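Local structure of regulatory protein MarR (Planctomyces limnophilus, 3U2R) at residues Y21-R26 with A136-E141; Y49-L54 with T80-R85; D87-V92 with L113-D118. The protein probably binds DNA and regulates transcription as a MarR-family factor with a winged helix-turn-helix. All blocks are in the same frame, centred on the assembly; numbering follows the deposited sequence.

In the fold
From the N terminus, helix 18-40 opens contact 1 and helix 110-148 closes it, so this longest loop encloses the other two. Within it, contact 2 joins helix 46-58 to helix 78-88. Contact 3 follows in series and ties the end of helix 78-88 to the start of helix 110-148. Contacts 2 and 3 touch: L52 packs on V92, L115 and L116, and Y49 on L116. Contact 1 lies apart, its centre about 31 Å from that of contact 2 and about 35 Å from that of contact 3. It joins the two long helices near other subunits; contacts 2 and 3 join parts of the winged-helix region, and contact 2 also touches the second subunit.

Contact 1 (Y21-R26 with A136-E141); sequences YLQLWR and ADELHE
Q23 of helix 18-40 faces E138 and E141 of helix 110-148, and a water completes the link. The CG of Q23 lies anti to the backbone N (chi1 -167°), and the chain then bends at chi2 (69°). The amide end is thereby carried into the gap between the helices. There Q23 NE2 sits 4.0 Å from E138 CG, beside the aliphatic part of the glutamate. Q23 OE1 comes 4.3 Å from E141 CG, a looser approach. The amide and the E138 carboxylate are almost perpendicular, with their planes 87° apart, and no direct bond joins them. Instead Q23 NE2 donates to the water at 2.6 Å, and the water donates on to E138 OE2 at 2.8 Å. Next in sequence, L24 and W25 turn to the second subunit, where L24 packs on L24 of that subunit. R26 is directed at the opposite helix, but its NE stays 5.7 Å from D137 OD2. D137 has its salt bridge with R30, and E141 pairs with R144. E138 OE1 lies close to E138 OE1 of the second subunit. Such crowding of like charges might raise the pKa of one carboxylate and let the two share a proton. The chemistry is therefore that of a polar, water-mediated junction near a subunit interface. The water bridges a buried amide and a buried carboxylate that make no direct bond, and so gives each a polar partner.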
# COMPACT_ATOMS: atom_id res chain seq x y z
N TYR A 21 -11.94 -11.08 -10.98
CA TYR A 21 -12.75 -10.36 -11.99
C TYR A 21 -13.48 -9.15 -11.36
O TYR A 21 -13.47 -8.07 -11.95
CB TYR A 21 -13.73 -11.34 -12.67
CG TYR A 21 -14.70 -10.70 -13.64
CD1 TYR A 21 -14.30 -10.36 -14.93
CD2 TYR A 21 -16.02 -10.47 -13.29
CE1 TYR A 21 -15.21 -9.84 -15.86
CE2 TYR A 21 -16.94 -9.94 -14.21
CZ TYR A 21 -16.53 -9.64 -15.49
OH TYR A 21 -17.40 -9.08 -16.41
N LEU A 22 -14.08 -9.32 -10.17
CA LEU A 22 -14.71 -8.21 -9.44
C LEU A 22 -13.69 -7.23 -8.99
O LEU A 22 -13.92 -6.04 -9.12
CB LEU A 22 -15.52 -8.67 -8.23
CG LEU A 22 -16.70 -9.53 -8.60
CD1 LEU A 22 -17.14 -10.36 -7.42
CD2 LEU A 22 -17.88 -8.69 -9.12
N GLN A 23 -12.48 -7.70 -8.60
CA GLN A 23 -11.47 -6.74 -8.25
C GLN A 23 -11.04 -5.91 -9.45
O GLN A 23 -10.78 -4.73 -9.29
CB GLN A 23 -10.26 -7.44 -7.61
CG GLN A 23 -9.30 -6.41 -6.91
CD GLN A 23 -9.93 -5.81 -5.68
OE1 GLN A 23 -10.54 -6.52 -4.90
NE2 GLN A 23 -9.83 -4.49 -5.50
N LEU A 24 -10.95 -6.51 -10.66
CA LEU A 24 -10.54 -5.81 -11.89
C LEU A 24 -11.55 -4.74 -12.25
O LEU A 24 -11.18 -3.61 -12.64
CB LEU A 24 -10.39 -6.80 -13.04
CG LEU A 24 -9.98 -6.24 -14.40
CD1 LEU A 24 -8.55 -5.86 -14.42
CD2 LEU A 24 -10.24 -7.28 -15.49
N TRP A 25 -12.83 -5.07 -12.09
CA TRP A 25 -13.88 -4.08 -12.29
C TRP A 25 -13.81 -2.99 -11.25
O TRP A 25 -13.94 -1.85 -11.65
CB TRP A 25 -15.28 -4.72 -12.31
CG TRP A 25 -15.62 -5.21 -13.67
CD1 TRP A 25 -15.43 -6.47 -14.16
CD2 TRP A 25 -15.88 -4.39 -14.81
NE1 TRP A 25 -15.67 -6.49 -15.51
CE2 TRP A 25 -15.95 -5.23 -15.94
CE3 TRP A 25 -16.10 -3.01 -14.99
CZ2 TRP A 25 -16.38 -4.76 -17.19
CZ3 TRP A 25 -16.53 -2.55 -16.23
CH2 TRP A 25 -16.61 -3.41 -17.32
N ARG A 26 -13.56 -3.29 -9.94
CA ARG A 26 -13.37 -2.23 -8.94
C ARG A 26 -12.20 -1.31 -9.31
O ARG A 26 -12.26 -0.16 -9.01
CB ARG A 26 -13.10 -2.78 -7.52
CG ARG A 26 -14.15 -3.69 -6.93
CD ARG A 26 -13.83 -4.05 -5.46
NE ARG A 26 -14.19 -2.90 -4.69
CZ ARG A 26 -15.42 -2.62 -4.29
NH1 ARG A 26 -15.68 -1.48 -3.68
NH2 ARG A 26 -16.42 -3.48 -4.52
N ALA A 136 -5.07 1.44 -1.45
CA ALA A 136 -5.88 1.37 -0.23
C ALA A 136 -7.02 0.40 -0.39
O ALA A 136 -7.32 -0.34 0.53
CB ALA A 136 -6.43 2.72 0.16
N ASP A 137 -7.73 0.45 -1.47
CA ASP A 137 -8.87 -0.50 -1.65
C ASP A 137 -8.37 -1.98 -1.55
O ASP A 137 -8.96 -2.81 -0.86
CB ASP A 137 -9.54 -0.28 -3.01
CG ASP A 137 -10.29 1.06 -3.27
OD1 ASP A 137 -10.68 1.71 -2.28
OD2 ASP A 137 -10.52 1.42 -4.50
N GLU A 138 -7.24 -2.27 -2.20
CA GLU A 138 -6.65 -3.59 -2.21
C GLU A 138 -6.15 -4.00 -0.82
O GLU A 138 -6.29 -5.16 -0.42
CB GLU A 138 -5.49 -3.61 -3.24
CG GLU A 138 -6.05 -3.46 -4.65
CD GLU A 138 -5.18 -2.78 -5.68
OE1 GLU A 138 -3.95 -2.67 -5.47
OE2 GLU A 138 -5.74 -2.41 -6.73
N LEU A 139 -5.56 -3.06 -0.11
CA LEU A 139 -5.12 -3.33 1.25
C LEU A 139 -6.32 -3.58 2.19
O LEU A 139 -6.23 -4.47 3.04
CB LEU A 139 -4.21 -2.19 1.77
CG LEU A 139 -2.75 -2.42 1.38
CD1 LEU A 139 -1.98 -1.17 1.42
CD2 LEU A 139 -2.13 -3.44 2.35
N HIS A 140 -7.45 -2.91 1.98
CA HIS A 140 -8.66 -3.20 2.80
C HIS A 140 -9.11 -4.63 2.60
O HIS A 140 -9.38 -5.32 3.55
CB HIS A 140 -9.82 -2.27 2.47
CG HIS A 140 -9.49 -0.86 2.81
ND1 HIS A 140 -9.97 0.22 2.07
CD2 HIS A 140 -8.67 -0.40 3.77
CE1 HIS A 140 -9.44 1.29 2.65
NE2 HIS A 140 -8.64 0.93 3.67
N GLU A 141 -9.11 -5.11 1.37
CA GLU A 141 -9.52 -6.48 1.08
C GLU A 141 -8.47 -7.46 1.62
O GLU A 141 -8.86 -8.45 2.23
CB GLU A 141 -9.77 -6.64 -0.45
CG GLU A 141 -10.33 -8.00 -0.84
CD GLU A 141 -11.71 -8.34 -0.32
OE1 GLU A 141 -12.43 -7.45 0.20
OE2 GLU A 141 -12.04 -9.55 -0.37
O HOH W 1 -8.52 -2.75 -6.96

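Contact 2 (Y49-L54 with T80-R85); sequences YNTLRL and TRLIDR
T51 on helix 46-58 meets L82 and I83 on helix 78-88. The three side chains are buried. At T51 the first torsion (chi1 -57°) sets OG1 beside the backbone N and CG2 anti to it, and each branch has its own neighbour. T51 OG1 lies 3.6 Å from L82 CD2, while T51 CG2 lies 4.4 Å from I83 CG1. The hydroxyl is also hydrogen-bonded to the backbone O of Q47, one turn earlier in its own helix. This bond ties the polar atom to its own helix, so that it can lie against a methyl group. In L82, chi1 of 174° swings CG away from the residue's own N, which extends the isobutyl group toward helix 46-58. T51 and L82 run past each other in opposite directions. L82 also touches Q47. I83 starts off across the contact rather than into it, and its CG1 branch then swings closer; it also packs on I68 and R94. On the far side of helix 46-58, R53 folds back over Y49, with its CG 3.7 Å above the ring and toward the rim. The R53 NH1 to Y49 OH bond, at 3.4 Å, is weak. R53 NH2 has a salt bridge to E19 of the second subunit. The contact joins helix 46-58 to helix 78-88. Helices 65-71 and 78-88 fit the helix-turn-helix of the MarR family, the latter as probable recognition helix. Together with helix 46-58 they form the three-helix bundle characteristic of winged-helix domains.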
# COMPACT_ATOMS: atom_id res chain seq x y z
N TYR A 49 -10.07 13.88 -24.01
CA TYR A 49 -8.66 14.08 -23.66
C TYR A 49 -7.78 13.17 -24.54
O TYR A 49 -6.75 13.62 -25.05
CB TYR A 49 -8.47 13.78 -22.16
CG TYR A 49 -7.02 13.83 -21.69
CD1 TYR A 49 -6.39 15.03 -21.42
CD2 TYR A 49 -6.29 12.67 -21.52
CE1 TYR A 49 -5.05 15.09 -21.07
CE2 TYR A 49 -4.96 12.70 -21.09
CZ TYR A 49 -4.35 13.92 -20.83
OH TYR A 49 -3.04 14.04 -20.45
N ASN A 50 -8.22 11.89 -24.70
CA ASN A 50 -7.51 10.87 -25.49
C ASN A 50 -7.45 11.28 -26.97
O ASN A 50 -6.41 11.19 -27.57
CB ASN A 50 -8.17 9.52 -25.33
CG ASN A 50 -7.92 8.89 -23.99
OD1 ASN A 50 -7.07 9.29 -23.22
ND2 ASN A 50 -8.55 7.78 -23.78
N THR A 51 -8.50 11.89 -27.49
CA THR A 51 -8.49 12.46 -28.86
C THR A 51 -7.51 13.63 -28.94
O THR A 51 -6.64 13.67 -29.82
CB THR A 51 -9.90 12.89 -29.23
OG1 THR A 51 -10.78 11.77 -29.12
CG2 THR A 51 -9.98 13.46 -30.60
N LEU A 52 -7.58 14.57 -28.01
CA LEU A 52 -6.66 15.68 -28.06
C LEU A 52 -5.21 15.20 -27.97
O LEU A 52 -4.40 15.68 -28.73
CB LEU A 52 -6.96 16.69 -26.95
CG LEU A 52 -8.33 17.43 -27.03
CD1 LEU A 52 -8.61 18.23 -25.74
CD2 LEU A 52 -8.38 18.44 -28.20
N ARG A 53 -4.88 14.23 -27.09
CA ARG A 53 -3.50 13.70 -26.96
C ARG A 53 -3.04 13.03 -28.23
O ARG A 53 -1.87 13.10 -28.59
CB ARG A 53 -3.42 12.68 -25.81
CG ARG A 53 -3.32 13.27 -24.41
CD ARG A 53 -1.88 13.44 -23.98
NE ARG A 53 -1.08 12.20 -24.07
CZ ARG A 53 -1.06 11.21 -23.18
NH1 ARG A 53 -1.81 11.27 -22.09
NH2 ARG A 53 -0.28 10.15 -23.38
N LEU A 54 -3.94 12.28 -28.85
CA LEU A 54 -3.65 11.60 -30.12
C LEU A 54 -3.38 12.66 -31.20
O LEU A 54 -2.42 12.53 -31.96
CB LEU A 54 -4.87 10.72 -30.48
CG LEU A 54 -4.86 9.92 -31.77
CD1 LEU A 54 -3.74 8.86 -31.77
CD2 LEU A 54 -6.17 9.19 -31.93
N THR A 80 -17.77 11.63 -33.74
CA THR A 80 -18.08 12.84 -34.50
C THR A 80 -18.77 13.85 -33.58
O THR A 80 -18.41 15.01 -33.64
CB THR A 80 -18.90 12.53 -35.76
OG1 THR A 80 -18.06 11.72 -36.60
CG2 THR A 80 -19.40 13.84 -36.50
N ARG A 81 -19.71 13.42 -32.71
CA ARG A 81 -20.35 14.35 -31.76
C ARG A 81 -19.29 14.88 -30.77
O ARG A 81 -19.19 16.08 -30.49
CB ARG A 81 -21.50 13.66 -31.00
CG ARG A 81 -22.83 13.68 -31.75
CD ARG A 81 -23.80 12.59 -31.28
NE ARG A 81 -24.44 12.89 -29.99
CZ ARG A 81 -25.51 13.66 -29.80
NH1 ARG A 81 -26.09 14.27 -30.84
NH2 ARG A 81 -26.00 13.85 -28.58
N LEU A 82 -18.49 13.95 -30.27
CA LEU A 82 -17.34 14.18 -29.40
C LEU A 82 -16.42 15.28 -30.02
O LEU A 82 -16.12 16.26 -29.36
CB LEU A 82 -16.63 12.83 -29.27
CG LEU A 82 -15.34 12.69 -28.56
CD1 LEU A 82 -15.15 11.23 -28.14
CD2 LEU A 82 -14.15 13.06 -29.45
N ILE A 83 -16.06 15.13 -31.30
CA ILE A 83 -15.19 16.06 -32.00
C ILE A 83 -15.93 17.37 -32.25
O ILE A 83 -15.29 18.41 -32.19
CB ILE A 83 -14.62 15.41 -33.31
CG1 ILE A 83 -13.52 14.39 -32.96
CG2 ILE A 83 -13.99 16.46 -34.31
CD1 ILE A 83 -13.14 13.51 -34.08
N ASP A 84 -17.26 17.34 -32.54
CA ASP A 84 -18.11 18.52 -32.73
C ASP A 84 -17.95 19.45 -31.53
O ASP A 84 -17.83 20.65 -31.72
CB ASP A 84 -19.63 18.16 -32.84
CG ASP A 84 -20.18 17.52 -34.11
OD1 ASP A 84 -19.41 17.41 -35.11
OD2 ASP A 84 -21.40 17.15 -34.12
N ARG A 85 -18.02 18.89 -30.31
CA ARG A 85 -17.86 19.68 -29.08
C ARG A 85 -16.48 20.31 -29.04
O ARG A 85 -16.37 21.50 -28.74
CB ARG A 85 -18.06 18.80 -27.82
CG ARG A 85 -19.53 18.44 -27.59
CD ARG A 85 -19.70 17.61 -26.32
NE ARG A 85 -19.51 16.18 -26.56
CZ ARG A 85 -19.36 15.26 -25.61
NH1 ARG A 85 -19.36 15.61 -24.32
NH2 ARG A 85 -19.20 13.98 -25.93

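Contact 3 (D87-V92 with L113-D118); sequences DDRGLV and LKLLKD
A Schellman motif ends helix 78-88, and L91, directly after G90, packs against L115 near the start of helix 110-148. The motif turns at G90, which has a positive phi (71°). It is closed by two bonds back into the last helical turn; one is G90 N to D87 O at 3.0 Å. The chain then passes through L91 into strand 92-97. Across the contact, L91 CD1 lies 3.7 Å from L115 CD2, and L91 CD2 lies 4.0 Å from the same methyl. One methyl of L115 therefore rests against the forked end of L91, in a purely apolar contact. L115 reaches it because, with chi1 at 176°, its CG points opposite its amide nitrogen, on a bond already directed at L91. L91 itself leaves the backbone across the line of approach, and only its end closes in. L115 also touches F42 and L44.

R89 borders the contact. Its NH2 is 4.5 Å from L115 CD2, which meets the guanidinium at an oblique angle. L91 CD1 stands 4.1 Å above the guanidinium plane, toward the rim. The group is held by two backbone oxygens: NH1 bonds to E43 O and NH2 to F42 O. These bonds fix its position beside the two leucines and link the end of helix 78-88 to the loop before helix 46-58. On the outer side of helix 110-148, K114 NZ and D118 OD1 form a salt bridge of 2.8 Å, using the syn lone pair of OD1. The arrangement is that of a winged-helix domain, where the turn from probable recognition helix to the first wing strand packs on the long helix that follows the wing.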
# COMPACT_ATOMS: atom_id res chain seq x y z
N ASP A 87 -14.52 20.97 -31.66
CA ASP A 87 -14.56 22.02 -32.75
C ASP A 87 -15.30 23.25 -32.29
O ASP A 87 -14.80 24.36 -32.51
CB ASP A 87 -15.28 21.48 -33.98
CG ASP A 87 -14.89 22.17 -35.29
OD1 ASP A 87 -14.70 23.38 -35.28
OD2 ASP A 87 -14.79 21.48 -36.32
N ASP A 88 -16.44 23.10 -31.58
CA ASP A 88 -17.17 24.30 -31.15
C ASP A 88 -16.37 25.10 -30.17
O ASP A 88 -16.48 26.30 -30.14
CB ASP A 88 -18.53 23.93 -30.54
CG ASP A 88 -19.49 23.33 -31.55
OD1 ASP A 88 -19.36 23.64 -32.77
OD2 ASP A 88 -20.36 22.54 -31.12
N ARG A 89 -15.55 24.41 -29.34
CA ARG A 89 -14.69 25.07 -28.37
C ARG A 89 -13.39 25.65 -29.01
O ARG A 89 -12.57 26.22 -28.29
CB ARG A 89 -14.28 24.08 -27.28
CG ARG A 89 -15.43 23.36 -26.54
CD ARG A 89 -15.67 23.84 -25.13
NE ARG A 89 -14.50 23.78 -24.23
CZ ARG A 89 -14.19 22.79 -23.39
NH1 ARG A 89 -14.92 21.67 -23.35
NH2 ARG A 89 -13.13 22.90 -22.60
N GLY A 90 -13.19 25.52 -30.32
CA GLY A 90 -11.99 26.02 -30.99
C GLY A 90 -10.77 25.19 -30.61
O GLY A 90 -9.65 25.66 -30.69
N LEU A 91 -10.95 23.96 -30.12
CA LEU A 91 -9.81 23.16 -29.66
C LEU A 91 -9.20 22.30 -30.78
O LEU A 91 -8.06 21.84 -30.64
CB LEU A 91 -10.22 22.26 -28.49
CG LEU A 91 -10.68 22.98 -27.24
CD1 LEU A 91 -11.19 21.99 -26.26
CD2 LEU A 91 -9.54 23.81 -26.58
N VAL A 92 -9.98 22.04 -31.84
CA VAL A 92 -9.57 21.28 -33.01
C VAL A 92 -10.06 21.98 -34.27
O VAL A 92 -10.95 22.79 -34.17
CB VAL A 92 -10.04 19.85 -33.00
CG1 VAL A 92 -9.55 19.12 -31.76
CG2 VAL A 92 -11.56 19.76 -33.15
N LEU A 113 -3.62 22.77 -27.84
CA LEU A 113 -2.29 22.53 -27.29
C LEU A 113 -2.21 23.17 -25.88
O LEU A 113 -1.72 22.54 -24.92
CB LEU A 113 -1.17 23.11 -28.18
CG LEU A 113 -0.90 22.35 -29.47
CD1 LEU A 113 -0.02 23.16 -30.40
CD2 LEU A 113 -0.18 21.00 -29.19
N LYS A 114 -2.67 24.40 -25.76
CA LYS A 114 -2.66 25.09 -24.47
C LYS A 114 -3.48 24.29 -23.47
O LYS A 114 -3.06 24.16 -22.31
CB LYS A 114 -3.22 26.50 -24.61
CG LYS A 114 -3.48 27.28 -23.31
CD LYS A 114 -2.36 28.20 -22.95
CE LYS A 114 -2.66 28.96 -21.67
NZ LYS A 114 -2.03 28.30 -20.50
N LEU A 115 -4.64 23.80 -23.87
CA LEU A 115 -5.47 23.07 -22.92
C LEU A 115 -4.74 21.83 -22.42
O LEU A 115 -4.74 21.55 -21.22
CB LEU A 115 -6.84 22.70 -23.51
CG LEU A 115 -7.73 21.86 -22.63
CD1 LEU A 115 -8.07 22.61 -21.27
CD2 LEU A 115 -8.96 21.51 -23.37
N LEU A 116 -4.09 21.11 -23.31
CA LEU A 116 -3.30 19.93 -22.91
C LEU A 116 -2.12 20.34 -21.99
O LEU A 116 -1.90 19.67 -21.02
CB LEU A 116 -2.78 19.18 -24.14
CG LEU A 116 -3.78 18.43 -24.96
CD1 LEU A 116 -3.09 17.77 -26.12
CD2 LEU A 116 -4.46 17.39 -24.17
N LYS A 117 -1.46 21.49 -22.19
CA LYS A 117 -0.38 21.93 -21.28
C LYS A 117 -0.97 22.26 -19.90
O LYS A 117 -0.36 21.90 -18.88
CB LYS A 117 0.41 23.13 -21.83
CG LYS A 117 1.31 22.76 -23.00
CD LYS A 117 2.30 23.87 -23.40
CE LYS A 117 2.78 23.75 -24.85
NZ LYS A 117 3.86 24.73 -25.20
N ASP A 118 -2.16 22.90 -19.84
CA ASP A 118 -2.83 23.19 -18.57
C ASP A 118 -3.33 21.95 -17.85
O ASP A 118 -3.57 21.99 -16.65
CB ASP A 118 -4.04 24.10 -18.77
CG ASP A 118 -3.70 25.49 -19.23
OD1 ASP A 118 -2.50 25.86 -19.14
OD2 ASP A 118 -4.61 26.19 -19.70